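Local coordinates for HepC.19480.a.B1 (Helicobacter pylori, PDB 6MTZ), which is of unknown function but probably acts as a metal-dependent phosphoesterase of the DHH/DHHA1 family, at residues Met9-Ser15 / Glu64-Ser70; Val27-Phe32 / Leu133-Ile139. One frame throughout, in Å; residues are numbered along the deposited sequence.

Contact 1 (Met9-Ser15 / Glu64-Ser70); sequences MQVYHLS and EFLILVS
H13 and L68 send their side chains the same way off neighbouring strands, each with CG anti to the backbone N (chi1 -175° and -178°). This lays methyl CD2 of L68 squarely over the imidazole of H13, 3.6 Å from the ring centroid and almost on its normal. At the rim of the same ring, H13 NE2 and S70 OG share a hydrogen bond of 2.8 Å; with ND1 bonded to S28 OG, both ring nitrogens are engaged and the ring's rotation is fixed. S15 OG, which is bonded to G21 O, lies 2.9 Å from S70 OG. Next to L68 on this face is L66, whose CB is met by M9 SD at 3.9 Å.

The two strands are neighbours in a five-stranded parallel, Rossmann-like sheet, with 64-70 central and 10-15 between it and edge strand 35-39. Q10, Y12 and L14 turn their N-H and C=O groups toward 64-70, as in the straight bond from L68 N to Y12 O (2.8 Å, 177° at the hydrogen), while V11, H13 and S15 bond to strand 35-39 and V11 also to N34.

On the other face, near helix 43-59, Y12 and F65 stand side by side and touch at their rims, Y12 CE1 to F65 CD2 at 3.7 Å. Q10 CB comes equally close to F65 CD2, approaching the ring obliquely, and L14 CD2 reaches V69 CG1 at 4.2 Å.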
loop_
_atom_site.group_PDB
_atom_site.type_symbol
_atom_site.label_atom_id
_atom_site.label_comp_id
_atom_site.label_asym_id
_atom_site.label_seq_id
_atom_site.Cartn_x
_atom_site.Cartn_y
_atom_site.Cartn_z
ATOM N N MET A 9 19.419 -15.246 -0.286
ATOM C CA MET A 9 19.127 -14.386 0.854
ATOM C C MET A 9 17.765 -13.718 0.690
ATOM O O MET A 9 17.457 -13.167 -0.374
ATOM C CB MET A 9 20.199 -13.314 1.022
ATOM C CG MET A 9 19.827 -12.262 2.043
ATOM S SD MET A 9 20.959 -10.871 2.000
ATOM C CE MET A 9 20.416 -10.062 0.504
ATOM N N GLN A 10 16.968 -13.747 1.756
ATOM C CA GLN A 10 15.610 -13.232 1.719
ATOM C C GLN A 10 15.592 -11.784 2.181
ATOM O O GLN A 10 16.057 -11.468 3.280
ATOM C CB GLN A 10 14.688 -14.079 2.594
ATOM C CG GLN A 10 14.733 -15.560 2.246
ATOM C CD GLN A 10 14.142 -15.854 0.876
ATOM O OE1 GLN A 10 13.148 -15.239 0.475
ATOM N NE2 GLN A 10 14.756 -16.791 0.148
ATOM N N VAL A 11 15.046 -10.911 1.347
ATOM C CA VAL A 11 15.000 -9.485 1.635
ATOM C C VAL A 11 13.584 -9.108 2.029
ATOM O O VAL A 11 12.619 -9.476 1.346
ATOM C CB VAL A 11 15.480 -8.659 0.437
ATOM C CG1 VAL A 11 15.365 -7.181 0.757
ATOM C CG2 VAL A 11 16.920 -9.050 0.089
ATOM N N TYR A 12 13.464 -8.383 3.138
ATOM C CA TYR A 12 12.205 -7.806 3.589
ATOM C C TYR A 12 12.351 -6.293 3.557
ATOM O O TYR A 12 13.173 -5.734 4.293
ATOM C CB TYR A 12 11.860 -8.307 4.996
ATOM C CG TYR A 12 11.583 -9.789 5.006
ATOM C CD1 TYR A 12 12.620 -10.714 5.084
ATOM C CD2 TYR A 12 10.285 -10.265 4.912
ATOM C CE1 TYR A 12 12.366 -12.074 5.076
ATOM C CE2 TYR A 12 10.020 -11.620 4.907
ATOM C CZ TYR A 12 11.062 -12.522 4.987
ATOM O OH TYR A 12 10.790 -13.875 4.971
ATOM N N HIS A 13 11.570 -5.622 2.702
ATOM C CA HIS A 13 11.790 -4.204 2.428
ATOM C C HIS A 13 10.565 -3.387 2.813
ATOM O O HIS A 13 9.552 -3.398 2.102
ATOM C CB HIS A 13 12.158 -3.973 0.963
ATOM C CG HIS A 13 12.521 -2.555 0.647
ATOM N ND1 HIS A 13 12.826 -2.132 -0.631
ATOM C CD2 HIS A 13 12.619 -1.460 1.440
ATOM C CE1 HIS A 13 13.093 -0.839 -0.611
ATOM N NE2 HIS A 13 12.976 -0.407 0.635
ATOM N N LEU A 14 10.692 -2.629 3.897
ATOM C CA LEU A 14 9.651 -1.722 4.374
ATOM C C LEU A 14 9.971 -0.285 3.964
ATOM O O LEU A 14 11.081 0.208 4.232
ATOM C CB LEU A 14 9.527 -1.821 5.893
ATOM C CG LEU A 14 8.746 -0.702 6.578
ATOM C CD1 LEU A 14 7.271 -0.729 6.135
ATOM C CD2 LEU A 14 8.911 -0.775 8.112
ATOM N N SER A 15 8.994 0.392 3.344
ATOM C CA SER A 15 9.188 1.760 2.859
ATOM C C SER A 15 7.916 2.582 3.051
ATOM O O SER A 15 6.844 2.055 3.369
ATOM C CB SER A 15 9.605 1.789 1.376
ATOM O OG SER A 15 10.146 3.058 1.045
ATOM N N GLU A 64 19.571 -16.712 5.590
ATOM C CA GLU A 64 20.191 -15.402 5.422
ATOM C C GLU A 64 19.106 -14.377 5.126
ATOM O O GLU A 64 18.269 -14.594 4.243
ATOM C CB GLU A 64 21.228 -15.418 4.295
ATOM C CG GLU A 64 22.228 -16.574 4.362
ATOM C CD GLU A 64 23.357 -16.326 5.345
ATOM O OE1 GLU A 64 23.522 -15.169 5.781
ATOM O OE2 GLU A 64 24.080 -17.289 5.683
ATOM N N PHE A 65 19.129 -13.253 5.845
ATOM C CA PHE A 65 18.053 -12.277 5.761
ATOM C C PHE A 65 18.597 -10.859 5.786
ATOM O O PHE A 65 19.565 -10.571 6.495
ATOM C CB PHE A 65 17.061 -12.451 6.915
ATOM C CG PHE A 65 16.410 -13.798 6.953
ATOM C CD1 PHE A 65 16.975 -14.833 7.678
ATOM C CD2 PHE A 65 15.231 -14.030 6.266
ATOM C CE1 PHE A 65 16.375 -16.075 7.716
ATOM C CE2 PHE A 65 14.629 -15.269 6.300
ATOM C CZ PHE A 65 15.201 -16.293 7.026
ATOM N N LEU A 66 17.941 -9.973 5.034
ATOM C CA LEU A 66 18.228 -8.546 5.062
ATOM C C LEU A 66 16.934 -7.781 5.292
ATOM O O LEU A 66 16.026 -7.827 4.457
ATOM C CB LEU A 66 18.885 -8.077 3.761
ATOM C CG LEU A 66 18.945 -6.549 3.645
ATOM C CD1 LEU A 66 19.981 -5.972 4.618
ATOM C CD2 LEU A 66 19.245 -6.127 2.215
ATOM N N ILE A 67 16.849 -7.080 6.416
ATOM C CA ILE A 67 15.742 -6.173 6.680
ATOM C C ILE A 67 16.155 -4.790 6.202
ATOM O O ILE A 67 17.137 -4.217 6.691
ATOM C CB ILE A 67 15.373 -6.154 8.168
ATOM C CG1 ILE A 67 14.975 -7.548 8.633
ATOM C CG2 ILE A 67 14.238 -5.165 8.412
ATOM C CD1 ILE A 67 14.474 -7.577 10.081
ATOM N N LEU A 68 15.419 -4.260 5.234
ATOM C CA LEU A 68 15.733 -2.983 4.605
ATOM C C LEU A 68 14.573 -2.030 4.859
ATOM O O LEU A 68 13.424 -2.351 4.536
ATOM C CB LEU A 68 15.972 -3.162 3.101
ATOM C CG LEU A 68 16.359 -1.900 2.331
ATOM C CD1 LEU A 68 17.747 -1.411 2.767
ATOM C CD2 LEU A 68 16.300 -2.113 0.812
ATOM N N VAL A 69 14.871 -0.872 5.445
ATOM C CA VAL A 69 13.870 0.126 5.804
ATOM C C VAL A 69 14.293 1.453 5.191
ATOM O O VAL A 69 15.405 1.928 5.443
ATOM C CB VAL A 69 13.710 0.258 7.334
ATOM C CG1 VAL A 69 12.568 1.215 7.687
ATOM C CG2 VAL A 69 13.486 -1.116 7.983
ATOM N N SER A 70 13.405 2.060 4.409
ATOM C CA SER A 70 13.736 3.254 3.645
ATOM C C SER A 70 12.630 4.286 3.785
ATOM O O SER A 70 11.446 3.935 3.791
ATOM C CB SER A 70 13.941 2.935 2.151
ATOM O OG SER A 70 12.831 2.210 1.648
#

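Contact 2 (Val27-Phe32 / Leu133-Ile139); sequences VSKQFF and LKKHYAI
F31 is held between L133 and I139, two residues that bracket the end of helix 125-136 and the turn that follows it. Methylene CB of L133 lies over the centre of the F31 ring, 3.9 Å from its centroid and 9° off the normal, a CH-pi contact; I139 CG1 covers the opposite face, and I139 CB approaches F31 CE2 to 3.7 Å. With CG anti to the carbonyl carbon (chi1 -71°), the F31 ring reaches the turn after helix 125-136 while its edge stays beside V27 O. The methyls of L133 add further apolar packing: CD1 rests on S28 CA (3.6 Å) and F31, CD2 on F32 CE2 (3.9 Å).

The aromatic pair across the contact, F32 with Y137, is edge-to-face (T-shaped). The CE1-CZ edge of F32 meets the face of the Y137 ring, with centroids 4.9 Å apart and planes at 71°, and H136 CB packs on the other side of Y137.

Polar atoms contribute without a hydrogen bond across the contact. Carbonyl O of Y137 lies near the plane of the F31 ring, 3.3 Å from CE2, where it faces the weakly positive rim. Within the segments, S28 O accepts from both F31 N and F32 N, and L133 O from both H136 N and Y137 N.

The contact thus joins the C-terminal ends of helices 19-29 and 125-136. Helix 145-159 borders it at V27, Q30 and I139, Q30 is bonded to N144 and by its backbone to L140, and strand 10-15 lies beyond S28 and F32.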
loop_
_atom_site.group_PDB
_atom_site.type_symbol
_atom_site.label_atom_id
_atom_site.label_comp_id
_atom_site.label_asym_id
_atom_site.label_seq_id
_atom_site.Cartn_x
_atom_site.Cartn_y
_atom_site.Cartn_z
ATOM N N VAL A 27 13.520 0.353 -6.975
ATOM C CA VAL A 27 14.965 0.187 -7.030
ATOM C C VAL A 27 15.355 -1.159 -6.445
ATOM O O VAL A 27 16.087 -1.934 -7.071
ATOM C CB VAL A 27 15.663 1.349 -6.304
ATOM C CG1 VAL A 27 17.127 0.990 -6.006
ATOM C CG2 VAL A 27 15.570 2.638 -7.138
ATOM N N SER A 28 14.840 -1.482 -5.252
ATOM C CA SER A 28 15.269 -2.714 -4.594
ATOM C C SER A 28 14.853 -3.941 -5.382
ATOM O O SER A 28 15.569 -4.946 -5.365
ATOM C CB SER A 28 14.726 -2.807 -3.169
ATOM O OG SER A 28 13.321 -2.949 -3.150
ATOM N N LYS A 29 13.696 -3.893 -6.064
ATOM C CA LYS A 29 13.301 -5.046 -6.886
ATOM C C LYS A 29 14.222 -5.239 -8.086
ATOM O O LYS A 29 14.229 -6.320 -8.685
ATOM C CB LYS A 29 11.853 -4.907 -7.370
ATOM C CG LYS A 29 10.818 -5.262 -6.309
ATOM C CD LYS A 29 9.518 -4.518 -6.519
ATOM C CE LYS A 29 8.513 -5.396 -7.202
ATOM N NZ LYS A 29 8.079 -6.451 -6.279
ATOM N N GLN A 30 15.005 -4.225 -8.453
ATOM C CA GLN A 30 15.977 -4.424 -9.517
ATOM C C GLN A 30 17.185 -5.225 -9.051
ATOM O O GLN A 30 17.953 -5.698 -9.894
ATOM C CB GLN A 30 16.402 -3.070 -10.089
ATOM C CG GLN A 30 15.231 -2.332 -10.787
ATOM C CD GLN A 30 14.897 -2.917 -12.158
ATOM O OE1 GLN A 30 15.794 -3.217 -12.951
ATOM N NE2 GLN A 30 13.602 -3.094 -12.436
ATOM N N PHE A 31 17.349 -5.433 -7.742
ATOM C CA PHE A 31 18.531 -6.114 -7.229
ATOM C C PHE A 31 18.253 -7.475 -6.620
ATOM O O PHE A 31 19.129 -8.337 -6.667
ATOM C CB PHE A 31 19.251 -5.243 -6.190
ATOM C CG PHE A 31 19.934 -4.045 -6.790
ATOM C CD1 PHE A 31 19.228 -2.871 -7.016
ATOM C CD2 PHE A 31 21.265 -4.103 -7.169
ATOM C CE1 PHE A 31 19.848 -1.760 -7.601
ATOM C CE2 PHE A 31 21.886 -3.016 -7.754
ATOM C CZ PHE A 31 21.183 -1.834 -7.972
ATOM N N PHE A 32 17.066 -7.710 -6.070
ATOM C CA PHE A 32 16.842 -8.881 -5.230
ATOM C C PHE A 32 15.804 -9.792 -5.858
ATOM O O PHE A 32 14.655 -9.384 -6.055
ATOM C CB PHE A 32 16.422 -8.456 -3.827
ATOM C CG PHE A 32 17.505 -7.741 -3.089
ATOM C CD1 PHE A 32 18.768 -8.299 -2.991
ATOM C CD2 PHE A 32 17.269 -6.518 -2.502
ATOM C CE1 PHE A 32 19.774 -7.645 -2.322
ATOM C CE2 PHE A 32 18.267 -5.861 -1.823
ATOM C CZ PHE A 32 19.521 -6.424 -1.738
ATOM N N LEU A 133 22.527 -0.095 -2.506
ATOM C CA LEU A 133 22.404 -1.396 -3.161
ATOM C C LEU A 133 23.455 -1.560 -4.255
ATOM O O LEU A 133 24.069 -2.628 -4.378
ATOM C CB LEU A 133 20.985 -1.578 -3.730
ATOM C CG LEU A 133 19.873 -1.588 -2.677
ATOM C CD1 LEU A 133 18.519 -1.960 -3.294
ATOM C CD2 LEU A 133 20.235 -2.548 -1.542
ATOM N N LYS A 134 23.680 -0.516 -5.058
ATOM C CA LYS A 134 24.640 -0.626 -6.155
ATOM C C LYS A 134 26.042 -0.920 -5.635
ATOM O O LYS A 134 26.793 -1.684 -6.256
ATOM C CB LYS A 134 24.639 0.655 -6.992
ATOM C CG LYS A 134 25.462 0.570 -8.275
ATOM C CD LYS A 134 24.861 -0.385 -9.316
ATOM C CE LYS A 134 25.763 -0.453 -10.565
ATOM N NZ LYS A 134 25.218 -1.318 -11.680
ATOM N N LYS A 135 26.413 -0.331 -4.492
ATOM C CA LYS A 135 27.746 -0.572 -3.947
ATOM C C LYS A 135 27.940 -2.026 -3.533
ATOM O O LYS A 135 29.072 -2.531 -3.577
ATOM C CB LYS A 135 28.032 0.358 -2.758
ATOM C CG LYS A 135 28.277 1.815 -3.157
ATOM C CD LYS A 135 29.401 2.453 -2.371
ATOM C CE LYS A 135 28.911 3.438 -1.342
ATOM N NZ LYS A 135 30.044 4.278 -0.833
ATOM N N HIS A 136 26.861 -2.726 -3.166
ATOM C CA HIS A 136 26.980 -4.037 -2.537
ATOM C C HIS A 136 26.433 -5.198 -3.355
ATOM O O HIS A 136 26.873 -6.328 -3.137
ATOM C CB HIS A 136 26.301 -4.027 -1.153
ATOM C CG HIS A 136 26.978 -3.099 -0.193
ATOM N ND1 HIS A 136 26.529 -1.818 0.049
ATOM C CD2 HIS A 136 28.136 -3.228 0.500
ATOM C CE1 HIS A 136 27.358 -1.212 0.883
ATOM N NE2 HIS A 136 28.344 -2.045 1.168
ATOM N N TYR A 137 25.512 -4.962 -4.290
ATOM C CA TYR A 137 24.862 -6.041 -5.019
ATOM C C TYR A 137 24.848 -5.746 -6.515
ATOM O O TYR A 137 24.710 -4.594 -6.937
ATOM C CB TYR A 137 23.423 -6.234 -4.505
ATOM C CG TYR A 137 23.376 -6.469 -3.016
ATOM C CD1 TYR A 137 23.720 -7.708 -2.471
ATOM C CD2 TYR A 137 23.007 -5.447 -2.148
ATOM C CE1 TYR A 137 23.688 -7.918 -1.085
ATOM C CE2 TYR A 137 22.969 -5.647 -0.769
ATOM C CZ TYR A 137 23.311 -6.876 -0.246
ATOM O OH TYR A 137 23.263 -7.057 1.118
ATOM N N ALA A 138 24.972 -6.803 -7.313
ATOM C CA ALA A 138 24.811 -6.671 -8.753
ATOM C C ALA A 138 23.344 -6.442 -9.113
ATOM O O ALA A 138 22.454 -7.123 -8.604
ATOM C CB ALA A 138 25.331 -7.929 -9.460
ATOM N N ILE A 139 23.086 -5.479 -10.002
ATOM C CA ILE A 139 21.735 -5.318 -10.532
ATOM C C ILE A 139 21.377 -6.545 -11.370
ATOM O O ILE A 139 22.217 -7.092 -12.094
ATOM C CB ILE A 139 21.617 -4.020 -11.352
ATOM C CG1 ILE A 139 20.154 -3.793 -11.759
ATOM C CG2 ILE A 139 22.552 -4.036 -12.585
ATOM C CD1 ILE A 139 19.870 -2.395 -12.231
#

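Contacts 1 and 2 adjoin, their centres about 12 Å apart: segment 27-32 of contact 2, through S28 and F32, packs on the sheet face that carries V11, H13 and L66. The hydrogen bond between H13 and S28 (ND1 to OG, 2.7 Å) links them. F32 is the shared apolar piece, with V11 CG2 3.5 Å from F32 CG, M9 CE 3.8 Å from F32 CE1 and L66 CD2 4.0 Å from F32 CZ. If the protein is a DHH-type phosphoesterase, its metal site would be expected just past the C-terminal ends of strands 10-15 and 64-70, the S15 and S70 end of contact 1.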